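Local coordinates for protein pectate lyase 47 (Bacillus sp. TS-47, PDB 1VBL) that cleaves pectate by an eliminative mechanism, as a thermostable, calcium-binding member of polysaccharide lyase family 1, at residues 336-341 with 371-376. Residues are numbered along the deposited sequence; the frame is centred on the assembly and turned at random.
Sequences IDPSLI and VASYNE
Ser-339 and Ser-373 meet where a short 3-10 turn, 338-340, packs against helix 370-377 at one end of the parallel beta-helix expected of this pectate lyase family, away from the calcium site. The backbones come very close, with CA of Ser-339 4.0 Å from CA of Tyr-374, an approach consistent with the small side chains of Ser-339 and Ser-373 at the interface. Ser-373 points its CB toward the turn; with OG anti to the backbone N (chi1 177°), the hydroxyl reaches the Pro-338/Ser-339 peptide, 3.3 Å from Pro-338 C. That oxygen also lies 3.5 Å from Pro-338 CG, at the proline ring. Although Ser-373 OG is 3.2 Å from Ser-339 N, the angle is too poor for a hydrogen bond. The amide is instead committed within its own loop: Ser-339 N donates to Asp-337 OD1 at 2.9 Å and 161°, forming an Asx turn, and approaches from above the carboxylate plane. Ser-339 CB rests against the helix backbone, 3.2 Å from Ser-373 O, a close van der Waals approach. Further along, Tyr-374, whose OH is hydrogen-bonded to Leu-380 O, presents a ring edge to the turn, with CD1 3.9 Å from Ser-339 O, which lies near the ring plane.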
loop_
_atom_site.group_PDB
_atom_site.type_symbol
_atom_site.label_atom_id
_atom_site.label_comp_id
_atom_site.label_asym_id
_atom_site.label_seq_id
_atom_site.Cartn_x
_atom_site.Cartn_y
_atom_site.Cartn_z
ATOM N N ILE A 336 -15.330 -15.586 13.238
ATOM C CA ILE A 336 -15.366 -14.142 13.401
ATOM C C ILE A 336 -16.763 -13.587 13.152
ATOM O O ILE A 336 -17.553 -14.162 12.408
ATOM C CB ILE A 336 -14.381 -13.450 12.427
ATOM C CG1 ILE A 336 -14.284 -11.954 12.746
ATOM C CG2 ILE A 336 -14.852 -13.640 10.989
ATOM C CD1 ILE A 336 -13.285 -11.196 11.880
ATOM N N ASP A 337 -17.063 -12.472 13.803
ATOM C CA ASP A 337 -18.340 -11.796 13.626
ATOM C C ASP A 337 -18.167 -11.050 12.301
ATOM O O ASP A 337 -17.370 -10.121 12.213
ATOM C CB ASP A 337 -18.547 -10.798 14.764
ATOM C CG ASP A 337 -19.885 -10.090 14.689
ATOM O OD1 ASP A 337 -20.440 -9.957 13.580
ATOM O OD2 ASP A 337 -20.373 -9.655 15.751
ATOM N N PRO A 338 -18.901 -11.450 11.252
ATOM C CA PRO A 338 -18.757 -10.763 9.962
ATOM C C PRO A 338 -19.044 -9.260 9.950
ATOM O O PRO A 338 -18.707 -8.570 8.984
ATOM C CB PRO A 338 -19.682 -11.557 9.035
ATOM C CG PRO A 338 -20.699 -12.151 9.976
ATOM C CD PRO A 338 -19.873 -12.553 11.163
ATOM N N SER A 339 -19.649 -8.748 11.019
ATOM C CA SER A 339 -19.949 -7.321 11.092
ATOM C C SER A 339 -18.654 -6.531 11.290
ATOM O O SER A 339 -18.646 -5.301 11.209
ATOM C CB SER A 339 -20.910 -7.031 12.250
ATOM O OG SER A 339 -20.267 -7.154 13.507
ATOM N N LEU A 340 -17.562 -7.248 11.539
ATOM C CA LEU A 340 -16.256 -6.630 11.758
ATOM C C LEU A 340 -15.470 -6.423 10.471
ATOM O O LEU A 340 -14.478 -5.703 10.460
ATOM C CB LEU A 340 -15.411 -7.497 12.699
ATOM C CG LEU A 340 -15.769 -7.581 14.185
ATOM C CD1 LEU A 340 -17.244 -7.879 14.357
ATOM C CD2 LEU A 340 -14.923 -8.665 14.838
ATOM N N ILE A 341 -15.915 -7.045 9.386
ATOM C CA ILE A 341 -15.200 -6.941 8.123
ATOM C C ILE A 341 -15.231 -5.530 7.541
ATOM O O ILE A 341 -14.274 -5.097 6.902
ATOM C CB ILE A 341 -15.746 -7.974 7.123
ATOM C CG1 ILE A 341 -15.594 -9.377 7.728
ATOM C CG2 ILE A 341 -14.993 -7.881 5.800
ATOM C CD1 ILE A 341 -16.214 -10.499 6.908
ATOM N N VAL A 371 -22.798 -5.491 4.211
ATOM C CA VAL A 371 -23.325 -4.193 4.615
ATOM C C VAL A 371 -24.420 -4.414 5.655
ATOM O O VAL A 371 -24.453 -3.743 6.685
ATOM C CB VAL A 371 -23.913 -3.406 3.419
ATOM C CG1 VAL A 371 -24.629 -2.163 3.921
ATOM C CG2 VAL A 371 -22.800 -3.004 2.459
ATOM N N ALA A 372 -25.315 -5.359 5.381
ATOM C CA ALA A 372 -26.399 -5.671 6.308
ATOM C C ALA A 372 -25.802 -6.203 7.607
ATOM O O ALA A 372 -26.243 -5.849 8.701
ATOM C CB ALA A 372 -27.335 -6.713 5.697
ATOM N N SER A 373 -24.789 -7.053 7.479
ATOM C CA SER A 373 -24.133 -7.623 8.647
ATOM C C SER A 373 -23.561 -6.505 9.516
ATOM O O SER A 373 -23.706 -6.515 10.739
ATOM C CB SER A 373 -23.019 -8.575 8.212
ATOM O OG SER A 373 -22.332 -9.088 9.335
ATOM N N TYR A 374 -22.912 -5.540 8.876
ATOM C CA TYR A 374 -22.335 -4.412 9.593
ATOM C C TYR A 374 -23.427 -3.607 10.303
ATOM O O TYR A 374 -23.321 -3.319 11.492
ATOM C CB TYR A 374 -21.581 -3.493 8.622
ATOM C CG TYR A 374 -21.265 -2.142 9.216
ATOM C CD1 TYR A 374 -20.142 -1.952 10.018
ATOM C CD2 TYR A 374 -22.137 -1.068 9.039
ATOM C CE1 TYR A 374 -19.898 -0.725 10.634
ATOM C CE2 TYR A 374 -21.904 0.155 9.651
ATOM C CZ TYR A 374 -20.785 0.319 10.448
ATOM O OH TYR A 374 -20.568 1.525 11.069
ATOM N N ASN A 375 -24.471 -3.250 9.561
ATOM C CA ASN A 375 -25.571 -2.458 10.109
ATOM C C ASN A 375 -26.269 -3.056 11.326
ATOM O O ASN A 375 -26.622 -2.334 12.258
ATOM C CB ASN A 375 -26.624 -2.180 9.031
ATOM C CG ASN A 375 -26.148 -1.189 7.988
ATOM O OD1 ASN A 375 -25.297 -0.341 8.263
ATOM N ND2 ASN A 375 -26.714 -1.273 6.790
ATOM N N GLU A 376 -26.472 -4.368 11.312
ATOM C CA GLU A 376 -27.153 -5.052 12.410
ATOM C C GLU A 376 -26.439 -4.950 13.748
ATOM O O GLU A 376 -27.082 -4.976 14.800
ATOM C CB GLU A 376 -27.343 -6.533 12.079
ATOM C CG GLU A 376 -28.314 -6.820 10.956
ATOM C CD GLU A 376 -28.480 -8.310 10.722
ATOM O OE1 GLU A 376 -28.810 -9.025 11.692
ATOM O OE2 GLU A 376 -28.277 -8.765 9.577
#